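Local coordinates for response regulator protein (Burkholderia pseudomallei, PDB 3RQI) that probably acts as a phosphorylation-switched transcriptional regulator, pairing a CheY-like receiver domain with a Fis-type helix-turn-helix domain, at residues K8-I13 against R25-R30; E17-T22 against L106-N111; A33-H38 against L44-A49; S68-L73 against V95-D100. All coordinates share one frame; numbering follows the deposited sequence.

Interaction 1 (K8-I13 against R25-R30); sequences KNFLVI and RGLERR
One methyl group sits almost exactly over the centre of the Phe-10 ring: Leu-27 CD1 lies 3.5 Å from the centroid of that ring, only 1° off the normal. This CH-pi contact leaves the methyl nearly equidistant from all six ring carbons. The second branch of the leucine hangs over the rim on the same face, with Leu-27 CD2 3.7 Å from Phe-10 CE1. The ring is presented to the helix because Phe-10 CG is turned anti to the backbone N (chi1 -155°), and the two side chains cross at about a right angle. The flat guanidinium of Arg-30 holds Gly-26 O at its edge, in plane, NH1 bonding at 2.9 Å from above the plane of that carbonyl. Two residues further along the strand from Phe-10, Val-12 CG2 touches the same methyl, Leu-27 CD1, at 4.1 Å.

The pair belongs to a classic beta-alpha-beta crossover, in which strand 9-13 of the receiver domain leads into helix 17-29 and on to strand 33-37; Leu-27 also packs on Val-34 of that last strand and on Val-112 and Leu-116 of helix 112-118. At the outer end the chemistry changes. Lys-8 bends at chi3 (80°) and its NZ donates to Arg-30 O at 2.8 Å, arriving in the carbonyl plane.

The apolar part of the contact is buried, and its geometry is that of a methyl seated over a ring, while a single charged amine takes up a main-chain carbonyl near the C-terminal end of helix 17-29. Since carbonyls there carry partial negative charge, a cationic partner is probably favourable electrostatically.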
loop_
_atom_site.group_PDB
_atom_site.type_symbol
_atom_site.label_atom_id
_atom_site.label_comp_id
_atom_site.label_asym_id
_atom_site.label_seq_id
_atom_site.Cartn_x
_atom_site.Cartn_y
_atom_site.Cartn_z
ATOM N N LYS A 8 -3.137 7.845 27.526
ATOM C CA LYS A 8 -2.059 7.743 26.551
ATOM C C LYS A 8 -1.278 6.448 26.662
ATOM O O LYS A 8 -0.043 6.458 26.670
ATOM C CB LYS A 8 -1.119 8.939 26.685
ATOM C CG LYS A 8 -1.721 10.244 26.154
ATOM C CD LYS A 8 -0.914 11.484 26.591
ATOM C CE LYS A 8 0.331 11.708 25.735
ATOM N NZ LYS A 8 1.007 13.008 26.032
ATOM N N ASN A 9 -2.000 5.340 26.768
ATOM C CA ASN A 9 -1.375 4.022 26.819
ATOM C C ASN A 9 -1.051 3.525 25.406
ATOM O O ASN A 9 -1.915 3.507 24.551
ATOM C CB ASN A 9 -2.298 3.042 27.555
ATOM C CG ASN A 9 -2.525 3.454 29.010
ATOM O OD1 ASN A 9 -1.586 3.536 29.798
ATOM N ND2 ASN A 9 -3.773 3.715 29.359
ATOM N N PHE A 10 0.202 3.115 25.199
ATOM C CA PHE A 10 0.730 2.741 23.902
ATOM C C PHE A 10 1.312 1.323 23.977
ATOM O O PHE A 10 2.131 1.036 24.871
ATOM C CB PHE A 10 1.849 3.762 23.574
ATOM C CG PHE A 10 2.117 3.938 22.109
ATOM C CD1 PHE A 10 1.944 5.176 21.497
ATOM C CD2 PHE A 10 2.605 2.868 21.349
ATOM C CE1 PHE A 10 2.195 5.336 20.116
ATOM C CE2 PHE A 10 2.882 3.023 19.995
ATOM C CZ PHE A 10 2.676 4.254 19.370
ATOM N N LEU A 11 0.930 0.454 23.042
ATOM C CA LEU A 11 1.521 -0.918 22.931
ATOM C C LEU A 11 2.412 -0.983 21.693
ATOM O O LEU A 11 1.937 -0.784 20.589
ATOM C CB LEU A 11 0.413 -1.942 22.796
ATOM C CG LEU A 11 0.852 -3.441 22.636
ATOM C CD1 LEU A 11 1.750 -3.951 23.753
ATOM C CD2 LEU A 11 -0.360 -4.392 22.453
ATOM N N VAL A 12 3.678 -1.263 21.922
ATOM C CA VAL A 12 4.654 -1.435 20.839
ATOM C C VAL A 12 4.879 -2.936 20.624
ATOM O O VAL A 12 5.411 -3.588 21.507
ATOM C CB VAL A 12 5.978 -0.698 21.181
ATOM C CG1 VAL A 12 7.070 -1.122 20.178
ATOM C CG2 VAL A 12 5.772 0.867 21.186
ATOM N N ILE A 13 4.518 -3.441 19.451
ATOM C CA ILE A 13 4.707 -4.882 19.142
ATOM C C ILE A 13 5.800 -4.999 18.079
ATOM O O ILE A 13 5.584 -4.675 16.903
ATOM C CB ILE A 13 3.414 -5.500 18.596
ATOM C CG1 ILE A 13 2.279 -5.341 19.636
ATOM C CG2 ILE A 13 3.661 -7.002 18.245
ATOM C CD1 ILE A 13 0.883 -5.515 19.008
ATOM N N ARG A 25 11.153 4.688 24.756
ATOM C CA ARG A 25 11.701 5.835 25.460
ATOM C C ARG A 25 11.286 7.152 24.842
ATOM O O ARG A 25 10.976 8.076 25.577
ATOM C CB ARG A 25 13.204 5.720 25.577
ATOM C CG ARG A 25 13.606 4.614 26.534
ATOM C CD ARG A 25 15.129 4.627 26.783
ATOM N NE ARG A 25 15.891 4.313 25.568
ATOM C CZ ARG A 25 16.093 3.078 25.101
ATOM N NH1 ARG A 25 16.787 2.908 23.995
ATOM N NH2 ARG A 25 15.619 2.010 25.744
ATOM N N GLY A 26 11.274 7.252 23.506
ATOM C CA GLY A 26 10.840 8.498 22.833
ATOM C C GLY A 26 9.366 8.829 23.101
ATOM O O GLY A 26 9.003 9.988 23.343
ATOM N N LEU A 27 8.525 7.807 23.107
ATOM C CA LEU A 27 7.111 8.007 23.451
ATOM C C LEU A 27 6.928 8.422 24.919
ATOM O O LEU A 27 6.112 9.312 25.228
ATOM C CB LEU A 27 6.331 6.727 23.166
ATOM C CG LEU A 27 6.134 6.434 21.673
ATOM C CD1 LEU A 27 5.711 4.963 21.476
ATOM C CD2 LEU A 27 5.155 7.377 20.979
ATOM N N GLU A 28 7.674 7.792 25.823
ATOM C CA GLU A 28 7.596 8.125 27.252
ATOM C C GLU A 28 7.981 9.588 27.479
ATOM O O GLU A 28 7.334 10.272 28.259
ATOM C CB GLU A 28 8.459 7.202 28.109
ATOM C CG GLU A 28 7.939 5.809 28.187
ATOM C CD GLU A 28 9.004 4.775 28.540
ATOM O OE1 GLU A 28 10.212 5.107 28.651
ATOM O OE2 GLU A 28 8.629 3.597 28.685
ATOM N N ARG A 29 8.992 10.082 26.766
ATOM C CA ARG A 29 9.389 11.497 26.913
ATOM C C ARG A 29 8.271 12.438 26.471
ATOM O O ARG A 29 8.254 13.607 26.859
ATOM C CB ARG A 29 10.669 11.827 26.126
ATOM C CG ARG A 29 11.944 11.179 26.678
ATOM C CD ARG A 29 13.219 11.775 26.044
ATOM N NE ARG A 29 13.427 11.370 24.649
ATOM C CZ ARG A 29 13.994 10.226 24.254
ATOM N NH1 ARG A 29 14.426 9.331 25.140
ATOM N NH2 ARG A 29 14.131 9.974 22.961
ATOM N N ARG A 30 7.341 11.917 25.668
ATOM C CA ARG A 30 6.179 12.684 25.221
ATOM C C ARG A 30 4.946 12.399 26.072
ATOM O O ARG A 30 3.826 12.813 25.749
ATOM C CB ARG A 30 5.910 12.407 23.744
ATOM C CG ARG A 30 6.900 13.108 22.848
ATOM C CD ARG A 30 7.068 12.440 21.500
ATOM N NE ARG A 30 8.066 13.144 20.687
ATOM C CZ ARG A 30 9.384 12.935 20.721
ATOM N NH1 ARG A 30 9.935 12.015 21.515
ATOM N NH2 ARG A 30 10.170 13.662 19.936
#

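Interaction 2 (E17-T22 against L106-N111); sequences EVFAGT and LAKPAN
At the phosphorylation site of this receiver domain, Lys-108, just after strand 104-107, lays its chain over one face of the Phe-19 ring from helix 17-29. The two side chains approach from opposite directions. Lys-108 CE makes the nearest touch, 3.6 Å from Phe-19 CZ, and it lies 4.0 Å from the centroid of the Phe-19 ring, over the face. The ammonium follows as a cation-pi partner: Lys-108 NZ stands 4.3 Å from the same centroid, 17° off the ring normal, so the charge rests above the ring and somewhat toward its rim.

Beyond CG the lysine is fully extended, each torsion near 180°, which carries the amine along the C-terminal edge of the parallel sheet, toward Asp-14. This is the active-site end of the CheY-like fold. There Lys-108 NZ forms a salt bridge with Asp-14 and a hydrogen bond to a phosphoryl oxygen of the aspartyl phosphate at position 58, while the calcium ion held by Asp-15, Asp-58 and His-60 is about 5 Å from the lysine side chain. The ring of Phe-19 thus covers the shaft of a lysine whose amine is gripped by Asp-14 and the phosphoryl group; Phe-19 CG anti to the backbone N (chi1 173°) sends the ring out toward Lys-108.

After the lysine comes a cis peptide bond before Pro-109, a familiar feature of the Lys-Pro pair in receiver domains. The backbone here also meets the second subunit, where Gln-174 NE2 of the second subunit bonds to Lys-108 O.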
loop_
_atom_site.group_PDB
_atom_site.type_symbol
_atom_site.label_atom_id
_atom_site.label_comp_id
_atom_site.label_asym_id
_atom_site.label_seq_id
_atom_site.Cartn_x
_atom_site.Cartn_y
_atom_site.Cartn_z
ATOM N N GLU A 17 13.992 -5.871 20.221
ATOM C CA GLU A 17 13.790 -5.264 21.523
ATOM C C GLU A 17 14.565 -3.961 21.664
ATOM O O GLU A 17 14.200 -3.088 22.451
ATOM C CB GLU A 17 14.163 -6.257 22.647
ATOM C CG GLU A 17 13.464 -7.623 22.503
ATOM C CD GLU A 17 13.744 -8.619 23.621
ATOM O OE1 GLU A 17 14.197 -8.222 24.721
ATOM O OE2 GLU A 17 13.476 -9.814 23.384
ATOM N N VAL A 18 15.638 -3.831 20.887
ATOM C CA VAL A 18 16.432 -2.599 20.899
ATOM C C VAL A 18 15.661 -1.465 20.230
ATOM O O VAL A 18 15.446 -0.379 20.805
ATOM C CB VAL A 18 17.791 -2.837 20.236
ATOM C CG1 VAL A 18 18.565 -1.522 20.156
ATOM C CG2 VAL A 18 18.636 -3.914 21.000
ATOM N N PHE A 19 15.189 -1.713 19.014
ATOM C CA PHE A 19 14.311 -0.785 18.350
ATOM C C PHE A 19 13.092 -0.455 19.215
ATOM O O PHE A 19 12.725 0.699 19.329
ATOM C CB PHE A 19 13.870 -1.357 16.990
ATOM C CG PHE A 19 12.829 -0.529 16.308
ATOM C CD1 PHE A 19 13.222 0.530 15.495
ATOM C CD2 PHE A 19 11.478 -0.773 16.504
ATOM C CE1 PHE A 19 12.281 1.313 14.862
ATOM C CE2 PHE A 19 10.520 0.046 15.865
ATOM C CZ PHE A 19 10.946 1.071 15.068
ATOM N N ALA A 20 12.504 -1.468 19.836
ATOM C CA ALA A 20 11.279 -1.258 20.580
ATOM C C ALA A 20 11.537 -0.366 21.790
ATOM O O ALA A 20 10.729 0.519 22.126
ATOM C CB ALA A 20 10.673 -2.603 20.991
ATOM N N GLY A 21 12.682 -0.574 22.427
ATOM C CA GLY A 21 13.084 0.264 23.565
ATOM C C GLY A 21 13.347 1.712 23.218
ATOM O O GLY A 21 12.977 2.631 23.953
ATOM N N THR A 22 13.990 1.935 22.077
ATOM C CA THR A 22 14.240 3.305 21.623
ATOM C C THR A 22 12.920 4.041 21.338
ATOM O O THR A 22 12.750 5.224 21.679
ATOM C CB THR A 22 15.163 3.249 20.384
ATOM O OG1 THR A 22 16.453 2.726 20.784
ATOM C CG2 THR A 22 15.360 4.630 19.774
ATOM N N LEU A 106 3.089 2.610 7.982
ATOM C CA LEU A 106 4.312 3.406 7.745
ATOM C C LEU A 106 5.540 2.531 7.584
ATOM O O LEU A 106 5.717 1.519 8.289
ATOM C CB LEU A 106 4.577 4.322 8.931
ATOM C CG LEU A 106 3.912 5.684 9.092
ATOM C CD1 LEU A 106 4.723 6.359 10.224
ATOM C CD2 LEU A 106 3.967 6.486 7.798
ATOM N N ALA A 107 6.372 2.901 6.605
ATOM C CA ALA A 107 7.699 2.282 6.476
ATOM C C ALA A 107 8.689 2.785 7.519
ATOM O O ALA A 107 8.762 4.006 7.793
ATOM C CB ALA A 107 8.257 2.534 5.067
ATOM N N LYS A 108 9.443 1.848 8.116
ATOM C CA LYS A 108 10.665 2.198 8.832
ATOM C C LYS A 108 11.735 2.677 7.807
ATOM O O LYS A 108 11.759 2.209 6.653
ATOM C CB LYS A 108 11.239 1.020 9.630
ATOM C CG LYS A 108 10.353 0.446 10.726
ATOM C CD LYS A 108 11.045 -0.760 11.356
ATOM C CE LYS A 108 10.175 -1.378 12.474
ATOM N NZ LYS A 108 10.721 -2.730 12.764
ATOM N N PRO A 109 12.583 3.618 8.212
ATOM C CA PRO A 109 12.606 4.276 9.506
ATOM C C PRO A 109 11.632 5.458 9.551
ATOM O O PRO A 109 11.401 6.145 8.540
ATOM C CB PRO A 109 14.076 4.764 9.636
ATOM C CG PRO A 109 14.507 4.948 8.313
ATOM C CD PRO A 109 13.749 4.013 7.394
ATOM N N ALA A 110 11.045 5.644 10.723
ATOM C CA ALA A 110 10.138 6.760 10.981
ATOM C C ALA A 110 10.539 7.300 12.333
ATOM O O ALA A 110 11.030 6.540 13.170
ATOM C CB ALA A 110 8.671 6.256 11.020
ATOM N N ASN A 111 10.356 8.597 12.561
ATOM C CA ASN A 111 10.605 9.152 13.884
ATOM C C ASN A 111 9.339 9.192 14.709
ATOM O O ASN A 111 8.239 8.941 14.203
ATOM C CB ASN A 111 11.316 10.537 13.824
ATOM C CG ASN A 111 10.523 11.595 13.060
ATOM O OD1 ASN A 111 9.305 11.719 13.191
ATOM N ND2 ASN A 111 11.235 12.408 12.291
#

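Interaction 3 (A33-H38 against L44-A49); sequences AVRQAH and LKLAGA
Arg-35 is the first residue of 33-38 to meet the helix, and it does so with one face of its guanidinium, near the NE and NH2 side. Leu-46 CD2 lies over that face, 3.4 Å from Arg-35 NH2, and it is also close to NE and CZ. To bring the group there, the arginine folds at both chi2 (-64°) and chi3 (-74°), so that its chain doubles back across the leucine at about a right angle instead of stretching out. A long, weak ion pair links its NH1 to Glu-50.

At Gln-36 the CB points away from the helix, and the contribution comes from the main chain: Gln-36 O is 3.3 Å from Leu-46 CD1. The amide of this residue works on the far face, where His-38 NE2 donates to Gln-36 OE1 at 3.0 Å along a nearly straight line (177°), with the acceptor in the plane of the imidazole. That bond links the residue just after the strand to one near its end, and would limit rotation of the imidazole.

Ala-37 comes next, back on the helix side. Its CB packs against Leu-46 CD1 at 4.1 Å, so one leucine reaches along the strand with its two branches: CD2 at the arginine, CD1 at the alanine and the carbonyl before it.

Strand 33-37 is an outermost strand of the five-stranded parallel sheet, with strand 9-13 beside it. Helix 40-47 covers one face, where Leu-46 also reaches Leu-11 of strand 9-13 and Leu-44 leans on helix 67-76; helix 17-29 lies on the other face, touching Val-34 and Gln-36.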
loop_
_atom_site.group_PDB
_atom_site.type_symbol
_atom_site.label_atom_id
_atom_site.label_comp_id
_atom_site.label_asym_id
_atom_site.label_seq_id
_atom_site.Cartn_x
_atom_site.Cartn_y
_atom_site.Cartn_z
ATOM N N ALA A 33 2.484 6.142 28.228
ATOM C CA ALA A 33 2.845 5.033 29.092
ATOM C C ALA A 33 2.933 3.851 28.128
ATOM O O ALA A 33 1.923 3.503 27.529
ATOM C CB ALA A 33 1.743 4.791 30.101
ATOM N N VAL A 34 4.110 3.236 27.997
ATOM C CA VAL A 34 4.360 2.245 26.919
ATOM C C VAL A 34 4.607 0.840 27.455
ATOM O O VAL A 34 5.365 0.652 28.441
ATOM C CB VAL A 34 5.609 2.667 26.071
ATOM C CG1 VAL A 34 5.836 1.758 24.861
ATOM C CG2 VAL A 34 5.478 4.140 25.596
ATOM N N ARG A 35 3.941 -0.133 26.840
ATOM C CA ARG A 35 4.252 -1.564 27.040
ATOM C C ARG A 35 4.796 -2.105 25.734
ATOM O O ARG A 35 4.431 -1.620 24.653
ATOM C CB ARG A 35 2.997 -2.346 27.450
ATOM C CG ARG A 35 2.383 -1.853 28.760
ATOM C CD ARG A 35 3.358 -2.079 29.921
ATOM N NE ARG A 35 3.394 -3.498 30.256
ATOM C CZ ARG A 35 2.773 -4.036 31.311
ATOM N NH1 ARG A 35 2.121 -3.265 32.169
ATOM N NH2 ARG A 35 2.840 -5.346 31.534
ATOM N N GLN A 36 5.687 -3.106 25.833
ATOM C CA GLN A 36 6.288 -3.721 24.653
ATOM C C GLN A 36 5.915 -5.224 24.622
ATOM O O GLN A 36 5.882 -5.898 25.667
ATOM C CB GLN A 36 7.821 -3.629 24.722
ATOM C CG GLN A 36 8.418 -2.226 24.717
ATOM C CD GLN A 36 9.937 -2.319 24.857
ATOM O OE1 GLN A 36 10.582 -3.174 24.233
ATOM N NE2 GLN A 36 10.495 -1.512 25.744
ATOM N N ALA A 37 5.682 -5.743 23.428
ATOM C CA ALA A 37 5.500 -7.167 23.189
ATOM C C ALA A 37 6.444 -7.555 22.065
ATOM O O ALA A 37 6.516 -6.834 21.059
ATOM C CB ALA A 37 4.052 -7.457 22.771
ATOM N N HIS A 38 7.143 -8.680 22.222
ATOM C CA HIS A 38 8.204 -9.048 21.261
ATOM C C HIS A 38 7.832 -10.244 20.421
ATOM O O HIS A 38 8.610 -10.668 19.560
ATOM C CB HIS A 38 9.558 -9.271 21.980
ATOM C CG HIS A 38 9.932 -8.118 22.854
ATOM N ND1 HIS A 38 10.356 -8.278 24.159
ATOM C CD2 HIS A 38 9.906 -6.787 22.622
ATOM C CE1 HIS A 38 10.581 -7.088 24.688
ATOM N NE2 HIS A 38 10.295 -6.165 23.788
ATOM N N LEU A 44 -0.766 -10.749 22.451
ATOM C CA LEU A 44 -2.147 -11.132 22.835
ATOM C C LEU A 44 -2.396 -11.093 24.338
ATOM O O LEU A 44 -3.504 -10.720 24.782
ATOM C CB LEU A 44 -2.508 -12.495 22.227
ATOM C CG LEU A 44 -2.547 -12.453 20.692
ATOM C CD1 LEU A 44 -2.725 -13.855 20.147
ATOM C CD2 LEU A 44 -3.646 -11.548 20.144
ATOM N N LYS A 45 -1.376 -11.462 25.110
ATOM C CA LYS A 45 -1.426 -11.390 26.590
ATOM C C LYS A 45 -1.661 -9.942 27.026
ATOM O O LYS A 45 -2.629 -9.643 27.718
ATOM C CB LYS A 45 -0.100 -11.913 27.176
ATOM C CG LYS A 45 -0.111 -12.189 28.651
ATOM C CD LYS A 45 0.913 -13.289 29.006
ATOM C CE LYS A 45 1.064 -13.485 30.489
ATOM N NZ LYS A 45 2.116 -14.521 30.788
ATOM N N LEU A 46 -0.797 -9.047 26.571
ATOM C CA LEU A 46 -0.953 -7.626 26.887
ATOM C C LEU A 46 -2.265 -7.000 26.411
ATOM O O LEU A 46 -2.920 -6.265 27.177
ATOM C CB LEU A 46 0.250 -6.822 26.357
ATOM C CG LEU A 46 1.432 -6.895 27.326
ATOM C CD1 LEU A 46 2.733 -6.527 26.580
ATOM C CD2 LEU A 46 1.274 -6.026 28.616
ATOM N N ALA A 47 -2.635 -7.285 25.151
ATOM C CA ALA A 47 -3.829 -6.710 24.534
ATOM C C ALA A 47 -5.107 -7.274 25.148
ATOM O O ALA A 47 -6.204 -6.741 24.942
ATOM C CB ALA A 47 -3.797 -6.908 22.999
ATOM N N GLY A 48 -4.952 -8.361 25.925
ATOM C CA GLY A 48 -6.082 -8.943 26.672
ATOM C C GLY A 48 -6.137 -8.486 28.109
ATOM O O GLY A 48 -7.091 -8.848 28.840
ATOM N N ALA A 49 -5.135 -7.699 28.526
ATOM C CA ALA A 49 -5.015 -7.354 29.942
ATOM C C ALA A 49 -5.230 -5.878 30.263
ATOM O O ALA A 49 -5.634 -5.538 31.357
ATOM C CB ALA A 49 -3.656 -7.822 30.487
#

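Interaction 4 (S68-L73 against V95-D100); sequences SLIAPL and VQAVKD. With SO4 (sulfate ion), chain D.
A carbonyl oxygen, not a side chain, makes the closest approach between these helices: Ala-71 CA comes within 3.5 Å of Asp-100 O in a CA-H...O contact whose angle at the hydrogen is 131°. Helices 67-76 and 91-100 of the receiver domain run side by side on one face of its alpha/beta sandwich. Their local axes are 8.7 Å apart and run nearly parallel, with a crossing angle of -17°.

Ile-70 fills the interface with two branches. Its CD1 meets Ala-97 CB at 3.7 Å, deep against Val-84 of the sheet, whereas CG2, held anti to the backbone N, lies 3.7 Å from Asp-100 CB. The small side chains of Ala-71 and Ala-97 are consistent with an axis separation this short.

The carboxylate of Asp-100 is engaged within its own helix, where Gln-96 NE2 donates to OD1 from above the carboxylate plane. Further out the helix faces the second subunit: Gln-96 OE1 bonds to Ser-124 OG of the second subunit, and Val-98 packs on its counterpart there. The extended Lys-99 bonds through NZ to Ser-124 OG and Asp-103 O of the second subunit, and also to a sulfate ion, probably from the crystallisation liquor, with Lys-99 NZ 2.9 Å from sulfate O3.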
loop_
_atom_site.group_PDB
_atom_site.type_symbol
_atom_site.label_atom_id
_atom_site.label_comp_id
_atom_site.label_asym_id
_atom_site.label_seq_id
_atom_site.Cartn_x
_atom_site.Cartn_y
_atom_site.Cartn_z
ATOM N N SER A 68 -1.209 -11.179 10.959
ATOM C CA SER A 68 -2.198 -12.078 11.577
ATOM C C SER A 68 -2.700 -11.577 12.932
ATOM O O SER A 68 -3.727 -12.062 13.446
ATOM C CB SER A 68 -1.597 -13.486 11.710
ATOM O OG SER A 68 -0.669 -13.539 12.807
ATOM N N LEU A 69 -1.979 -10.616 13.516
ATOM C CA LEU A 69 -2.363 -10.044 14.813
ATOM C C LEU A 69 -3.389 -8.932 14.681
ATOM O O LEU A 69 -4.075 -8.601 15.641
ATOM C CB LEU A 69 -1.146 -9.465 15.576
ATOM C CG LEU A 69 -0.186 -10.388 16.295
ATOM C CD1 LEU A 69 0.955 -9.525 16.890
ATOM C CD2 LEU A 69 -0.983 -11.119 17.410
ATOM N N ILE A 70 -3.518 -8.351 13.491
ATOM C CA ILE A 70 -4.291 -7.106 13.403
ATOM C C ILE A 70 -5.794 -7.308 13.720
ATOM O O ILE A 70 -6.369 -6.558 14.526
ATOM C CB ILE A 70 -4.101 -6.467 12.040
ATOM C CG1 ILE A 70 -2.635 -6.048 11.884
ATOM C CG2 ILE A 70 -5.042 -5.244 11.923
ATOM C CD1 ILE A 70 -2.226 -5.687 10.432
ATOM N N ALA A 71 -6.431 -8.296 13.087
ATOM C CA ALA A 71 -7.842 -8.574 13.389
ATOM C C ALA A 71 -8.116 -8.890 14.881
ATOM O O ALA A 71 -9.035 -8.298 15.461
ATOM C CB ALA A 71 -8.416 -9.692 12.450
ATOM N N PRO A 72 -7.340 -9.814 15.494
ATOM C CA PRO A 72 -7.548 -10.090 16.934
ATOM C C PRO A 72 -7.320 -8.848 17.821
ATOM O O PRO A 72 -8.045 -8.641 18.792
ATOM C CB PRO A 72 -6.530 -11.176 17.256
ATOM C CG PRO A 72 -5.930 -11.621 15.992
ATOM C CD PRO A 72 -6.455 -10.813 14.857
ATOM N N LEU A 73 -6.349 -8.019 17.467
ATOM C CA LEU A 73 -6.117 -6.783 18.181
ATOM C C LEU A 73 -7.308 -5.826 18.066
ATOM O O LEU A 73 -7.702 -5.199 19.037
ATOM C CB LEU A 73 -4.835 -6.107 17.686
ATOM C CG LEU A 73 -3.485 -6.709 18.077
ATOM C CD1 LEU A 73 -2.358 -5.989 17.332
ATOM C CD2 LEU A 73 -3.249 -6.622 19.620
ATOM N N VAL A 95 -2.406 -3.170 1.729
ATOM C CA VAL A 95 -3.797 -3.518 1.363
ATOM C C VAL A 95 -4.360 -4.496 2.412
ATOM O O VAL A 95 -5.441 -4.212 2.961
ATOM C CB VAL A 95 -3.846 -4.137 -0.072
ATOM C CG1 VAL A 95 -5.219 -4.771 -0.365
ATOM C CG2 VAL A 95 -3.515 -3.084 -1.155
ATOM N N GLN A 96 -3.670 -5.623 2.701
ATOM C CA GLN A 96 -4.238 -6.612 3.602
ATOM C C GLN A 96 -4.326 -6.083 5.037
ATOM O O GLN A 96 -5.305 -6.358 5.737
ATOM C CB GLN A 96 -3.459 -7.927 3.535
ATOM C CG GLN A 96 -4.171 -9.099 4.245
ATOM C CD GLN A 96 -5.535 -9.343 3.604
ATOM O OE1 GLN A 96 -5.650 -9.377 2.374
ATOM N NE2 GLN A 96 -6.570 -9.488 4.431
ATOM N N ALA A 97 -3.318 -5.320 5.456
ATOM C CA ALA A 97 -3.358 -4.763 6.810
ATOM C C ALA A 97 -4.573 -3.883 7.058
ATOM O O ALA A 97 -5.209 -3.942 8.147
ATOM C CB ALA A 97 -2.079 -3.975 7.115
ATOM N N VAL A 98 -4.926 -3.096 6.050
ATOM C CA VAL A 98 -6.084 -2.204 6.193
ATOM C C VAL A 98 -7.351 -3.038 6.188
ATOM O O VAL A 98 -8.287 -2.785 6.963
ATOM C CB VAL A 98 -6.097 -1.099 5.093
ATOM C CG1 VAL A 98 -7.423 -0.291 5.160
ATOM C CG2 VAL A 98 -4.856 -0.247 5.191
ATOM N N LYS A 99 -7.411 -4.083 5.350
ATOM C CA LYS A 99 -8.603 -4.936 5.371
ATOM C C LYS A 99 -8.822 -5.582 6.744
ATOM O O LYS A 99 -9.960 -5.768 7.190
ATOM C CB LYS A 99 -8.498 -6.049 4.307
ATOM C CG LYS A 99 -8.572 -5.599 2.868
ATOM C CD LYS A 99 -8.729 -6.837 1.987
ATOM C CE LYS A 99 -8.788 -6.460 0.528
ATOM N NZ LYS A 99 -9.124 -7.627 -0.309
ATOM N N ASP A 100 -7.708 -5.912 7.412
ATOM C CA ASP A 100 -7.691 -6.593 8.710
ATOM C C ASP A 100 -8.077 -5.650 9.858
ATOM O O ASP A 100 -8.380 -6.115 10.980
ATOM C CB ASP A 100 -6.279 -7.171 8.983
ATOM C CG ASP A 100 -5.925 -8.355 8.088
ATOM O OD1 ASP A 100 -6.800 -8.896 7.396
ATOM O OD2 ASP A 100 -4.726 -8.713 8.064
HETATM S S SO4 D . -11.673 -10.398 -0.126
HETATM O O1 SO4 D . -10.748 -10.668 -1.198
HETATM O O2 SO4 D . -12.105 -11.675 0.459
HETATM O O3 SO4 D . -10.989 -9.570 0.874
HETATM O O4 SO4 D . -12.859 -9.674 -0.606
#

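In the fold
Interactions 1 and 3 flank strands 9-13 and 33-37 from opposite faces of the sheet: the first is the more buried, a leucine against an aromatic ring, while the second is only partly buried and sets a leucine against a charged group. They join directly through Val-12, which pairs with Arg-35 and Ala-37 by probable backbone hydrogen bonds. Interaction 2 uses helix 17-29 again, yet lies at the surface near the phosphorylation site, where a lysine, not a leucine methyl, lies over the aromatic ring. Interaction 4 is partly buried helix-to-helix packing and reaches interaction 3 through Ala-47 on Leu-73. Interactions 2 and 4 both touch the second subunit.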